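Local coordinates for protein JSC1_58120g3 ([Leptolyngbya] sp. JSC-1, PDB 6XHH) that probably senses far-red light as a cyanobacteriochrome, holding a linear tetrapyrrole of the verdin type in its GAF domain, at residues F81-I92 with V126-F135. Numbering follows the deposited sequence.
Sequences FQQNQPFVVDDI and VKSCAVVAIF. With M1V (mesobiliverdin IX(alpha)), chain C.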
# COMPACT_ATOMS: atom_id res chain seq x y z
N PHE A 81 8.52 4.89 -5.83
CA PHE A 81 8.74 4.03 -4.67
C PHE A 81 10.22 3.72 -4.48
O PHE A 81 10.63 3.37 -3.35
CB PHE A 81 7.90 2.76 -4.81
CG PHE A 81 6.43 3.04 -4.84
CD1 PHE A 81 5.80 3.53 -3.70
CD2 PHE A 81 5.68 2.88 -6.00
CE1 PHE A 81 4.45 3.84 -3.71
CE2 PHE A 81 4.32 3.18 -6.01
CZ PHE A 81 3.71 3.66 -4.87
N GLN A 82 11.04 3.91 -5.52
CA GLN A 82 12.48 3.74 -5.34
C GLN A 82 13.04 4.79 -4.40
O GLN A 82 14.06 4.54 -3.74
CB GLN A 82 13.20 3.79 -6.68
CG GLN A 82 12.93 2.59 -7.61
CD GLN A 82 13.61 1.30 -7.16
OE1 GLN A 82 14.30 1.26 -6.13
NE2 GLN A 82 13.44 0.24 -7.95
N GLN A 83 12.39 5.95 -4.30
CA GLN A 83 12.76 7.00 -3.36
C GLN A 83 11.92 6.94 -2.09
O GLN A 83 11.95 7.88 -1.29
CB GLN A 83 12.62 8.37 -4.03
CG GLN A 83 13.71 8.67 -5.05
CD GLN A 83 13.61 7.83 -6.30
OE1 GLN A 83 12.56 7.78 -6.95
NE2 GLN A 83 14.71 7.17 -6.65
N ASN A 84 11.17 5.85 -1.89
CA ASN A 84 10.27 5.70 -0.74
C ASN A 84 9.31 6.88 -0.60
O ASN A 84 9.02 7.35 0.51
CB ASN A 84 11.04 5.49 0.57
CG ASN A 84 10.15 4.95 1.66
OD1 ASN A 84 9.05 4.44 1.38
ND2 ASN A 84 10.58 5.07 2.91
N GLN A 85 8.79 7.35 -1.73
CA GLN A 85 7.70 8.31 -1.67
C GLN A 85 6.36 7.57 -1.71
O GLN A 85 6.21 6.59 -2.45
CB GLN A 85 7.79 9.30 -2.83
CG GLN A 85 9.02 10.20 -2.73
CD GLN A 85 8.81 11.53 -3.44
OE1 GLN A 85 7.76 12.17 -3.29
NE2 GLN A 85 9.80 11.95 -4.21
N PRO A 86 5.38 7.98 -0.91
CA PRO A 86 4.05 7.36 -0.98
C PRO A 86 3.25 7.92 -2.14
O PRO A 86 3.57 8.96 -2.73
CB PRO A 86 3.41 7.75 0.36
CG PRO A 86 3.98 9.08 0.64
CD PRO A 86 5.42 9.04 0.11
N PHE A 87 2.16 7.22 -2.45
CA PHE A 87 1.16 7.64 -3.42
C PHE A 87 -0.19 7.69 -2.71
O PHE A 87 -0.69 6.65 -2.25
CB PHE A 87 1.13 6.67 -4.60
CG PHE A 87 0.30 7.14 -5.76
CD1 PHE A 87 0.64 8.28 -6.45
CD2 PHE A 87 -0.81 6.42 -6.17
CE1 PHE A 87 -0.11 8.72 -7.51
CE2 PHE A 87 -1.56 6.85 -7.24
CZ PHE A 87 -1.22 7.99 -7.92
N VAL A 88 -0.78 8.88 -2.62
CA VAL A 88 -1.90 9.16 -1.72
C VAL A 88 -3.03 9.75 -2.53
O VAL A 88 -2.90 10.86 -3.05
CB VAL A 88 -1.49 10.11 -0.59
CG1 VAL A 88 -2.65 10.31 0.37
CG2 VAL A 88 -0.22 9.61 0.13
N VAL A 89 -4.15 9.03 -2.65
CA VAL A 89 -5.26 9.44 -3.51
C VAL A 89 -6.58 9.28 -2.75
O VAL A 89 -7.09 8.16 -2.61
CB VAL A 89 -5.28 8.63 -4.82
CG1 VAL A 89 -6.47 9.07 -5.69
CG2 VAL A 89 -3.95 8.80 -5.55
N ASP A 90 -7.15 10.40 -2.28
CA ASP A 90 -8.44 10.34 -1.61
C ASP A 90 -9.52 9.78 -2.53
O ASP A 90 -10.36 8.98 -2.11
CB ASP A 90 -8.88 11.73 -1.15
CG ASP A 90 -8.06 12.26 0.00
OD1 ASP A 90 -7.06 11.61 0.37
OD2 ASP A 90 -8.45 13.31 0.56
N ASP A 91 -9.51 10.22 -3.79
CA ASP A 91 -10.59 9.98 -4.74
C ASP A 91 -9.92 9.77 -6.09
O ASP A 91 -9.32 10.71 -6.61
CB ASP A 91 -11.53 11.18 -4.76
CG ASP A 91 -12.73 11.01 -5.68
OD1 ASP A 91 -12.66 10.25 -6.65
OD2 ASP A 91 -13.74 11.69 -5.42
N ILE A 92 -10.00 8.57 -6.67
CA ILE A 92 -9.27 8.28 -7.90
C ILE A 92 -9.70 9.18 -9.06
O ILE A 92 -8.99 9.28 -10.06
CB ILE A 92 -9.40 6.80 -8.32
CG1 ILE A 92 -10.84 6.43 -8.71
CG2 ILE A 92 -8.82 5.88 -7.24
CD1 ILE A 92 -10.92 5.07 -9.42
N VAL A 126 -11.19 -0.28 -6.86
CA VAL A 126 -10.62 0.72 -5.95
C VAL A 126 -11.23 2.08 -6.26
O VAL A 126 -11.31 2.47 -7.43
CB VAL A 126 -9.09 0.76 -6.08
CG1 VAL A 126 -8.49 1.90 -5.24
CG2 VAL A 126 -8.45 -0.58 -5.69
N LYS A 127 -11.64 2.83 -5.22
CA LYS A 127 -12.05 4.23 -5.37
C LYS A 127 -11.15 5.21 -4.64
O LYS A 127 -11.31 6.43 -4.81
CB LYS A 127 -13.50 4.42 -4.89
CG LYS A 127 -14.54 3.94 -5.89
CD LYS A 127 -15.94 4.35 -5.43
CE LYS A 127 -16.99 3.87 -6.42
NZ LYS A 127 -16.89 2.40 -6.62
N SER A 128 -10.19 4.73 -3.86
CA SER A 128 -9.34 5.55 -3.01
C SER A 128 -8.14 4.69 -2.64
O SER A 128 -8.32 3.50 -2.36
CB SER A 128 -10.11 6.00 -1.77
OG SER A 128 -9.27 6.61 -0.80
N CYS A 129 -6.93 5.25 -2.66
CA CYS A 129 -5.78 4.39 -2.36
C CYS A 129 -4.67 5.18 -1.69
O CYS A 129 -4.37 6.30 -2.09
CB CYS A 129 -5.20 3.71 -3.61
SG CYS A 129 -4.72 4.84 -4.97
N ALA A 130 -4.06 4.56 -0.68
CA ALA A 130 -2.82 5.05 -0.07
C ALA A 130 -1.82 3.91 -0.21
O ALA A 130 -2.07 2.81 0.28
CB ALA A 130 -3.02 5.45 1.39
N VAL A 131 -0.71 4.16 -0.91
CA VAL A 131 0.20 3.11 -1.37
C VAL A 131 1.62 3.47 -0.95
O VAL A 131 2.08 4.59 -1.20
CB VAL A 131 0.12 2.90 -2.90
CG1 VAL A 131 0.89 1.64 -3.32
CG2 VAL A 131 -1.35 2.81 -3.36
N VAL A 132 2.31 2.53 -0.30
CA VAL A 132 3.67 2.80 0.18
C VAL A 132 4.59 1.64 -0.15
O VAL A 132 4.15 0.49 -0.32
CB VAL A 132 3.73 3.07 1.70
CG1 VAL A 132 2.81 4.23 2.08
CG2 VAL A 132 3.40 1.79 2.48
N ALA A 133 5.88 1.94 -0.20
CA ALA A 133 6.88 0.97 -0.59
C ALA A 133 7.19 0.01 0.56
O ALA A 133 7.27 0.40 1.73
CB ALA A 133 8.16 1.69 -1.02
N ILE A 134 7.40 -1.26 0.20
CA ILE A 134 7.98 -2.24 1.12
C ILE A 134 9.42 -2.47 0.68
O ILE A 134 9.65 -2.95 -0.44
CB ILE A 134 7.21 -3.57 1.10
CG1 ILE A 134 5.78 -3.39 1.59
CG2 ILE A 134 7.89 -4.61 1.99
CD1 ILE A 134 4.91 -4.62 1.31
N PHE A 135 10.37 -2.11 1.55
CA PHE A 135 11.79 -2.29 1.28
C PHE A 135 12.34 -3.48 2.07
O PHE A 135 12.11 -3.60 3.27
CB PHE A 135 12.58 -1.03 1.65
CG PHE A 135 12.64 -0.05 0.54
CD1 PHE A 135 13.60 -0.16 -0.44
CD2 PHE A 135 11.71 0.96 0.46
CE1 PHE A 135 13.65 0.75 -1.48
CE2 PHE A 135 11.75 1.88 -0.57
CZ PHE A 135 12.71 1.76 -1.55
OA M1V C . -2.15 -0.37 -15.35
C1A M1V C . -1.87 0.65 -15.96
NA M1V C . -1.26 1.71 -15.42
C2A M1V C . -2.14 0.89 -17.32
CMA M1V C . -2.82 -0.06 -18.28
C3A M1V C . -1.68 2.17 -17.64
CAA M1V C . -1.74 2.86 -18.94
CBA M1V C . -0.36 3.19 -19.50
C4A M1V C . -1.10 2.71 -16.38
CHA M1V C . -0.52 3.94 -16.27
C1B M1V C . 0.09 4.61 -15.11
C2B M1V C . 0.59 5.93 -15.20
CMB M1V C . 0.54 6.82 -16.42
C3B M1V C . 1.10 6.26 -13.98
CAB M1V C . 1.73 7.59 -13.59
CBB M1V C . 0.77 8.38 -12.69
CGB M1V C . -0.44 8.85 -13.47
O2B M1V C . -0.31 9.71 -14.36
O1B M1V C . -1.58 8.38 -13.24
NB M1V C . 0.31 4.15 -13.87
C4B M1V C . 0.92 5.12 -13.15
CHB M1V C . 1.35 5.11 -11.81
C1C M1V C . 1.12 4.21 -10.76
C2C M1V C . 1.37 4.54 -9.42
CAC M1V C . 1.99 5.84 -8.96
CBC M1V C . 3.51 5.61 -9.18
CGC M1V C . 4.37 6.87 -9.23
O2C M1V C . 3.85 8.00 -9.06
O1C M1V C . 5.60 6.80 -9.44
C3C M1V C . 1.03 3.43 -8.65
CMC M1V C . 1.15 3.36 -7.15
NC M1V C . 0.60 2.93 -10.80
C4C M1V C . 0.54 2.44 -9.52
CHC M1V C . 0.06 1.11 -9.31
C1D M1V C . -0.26 0.46 -8.15
C2D M1V C . 0.04 -0.90 -7.85
CMD M1V C . 0.82 -1.84 -8.74
ND M1V C . -1.00 0.97 -7.09
C4D M1V C . -1.14 0.01 -6.16
OD M1V C . -1.75 0.17 -5.10
C3D M1V C . -0.48 -1.18 -6.63
CAD M1V C . -0.37 -2.49 -5.89
CBD M1V C . -1.69 -3.22 -5.96
O HOH W 1 6.64 4.69 -0.18
O HOH W 2 7.15 2.93 2.89
O HOH W 3 -13.53 7.70 -6.05
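Phe87 and Val131 form a hydrogen-bonded antiparallel pair, Phe87 N to Val131 O 2.9 Å and Val131 N to Phe87 O 2.8 Å, and Val89 with Cys129 repeats it, which joins edge strand 87-89 to strand 128-136 of the GAF sheet. All four side chains emerge on one face, where Phe87 and Val131 touch the mesobiliverdin and Cys129 SG packs on Val89 CB. The Phe87 ring lies under the propionate arm because chi1 (-170°) swings CG away from the backbone N; CAC sits over the ring centre, 3.6 Å above the plane. Cys129 SG approaches this ring obliquely, and His117 meets it from outside the pair. Phe81 instead turns its edge to the pigment, CZ lying 3.4 Å from methyl CMC, while CE1 reaches Val131 O. Beta-branched Val131 puts CG1 against Phe81 CZ and CG2 3.2 Å from the chromophore oxygen OD. A serine in place of Phe87 would probably leave the propionate arm without its flat apolar support. On the other face Val88 and Ala130 pack against Trp155. Past Pro86, a water donates to Asn84 OD1 and accepts from Ala133 N. Interstrand bonds thus satisfy much of the buried backbone, while apolar Phe81, Phe87 and Val131 form part of the chromophore wall.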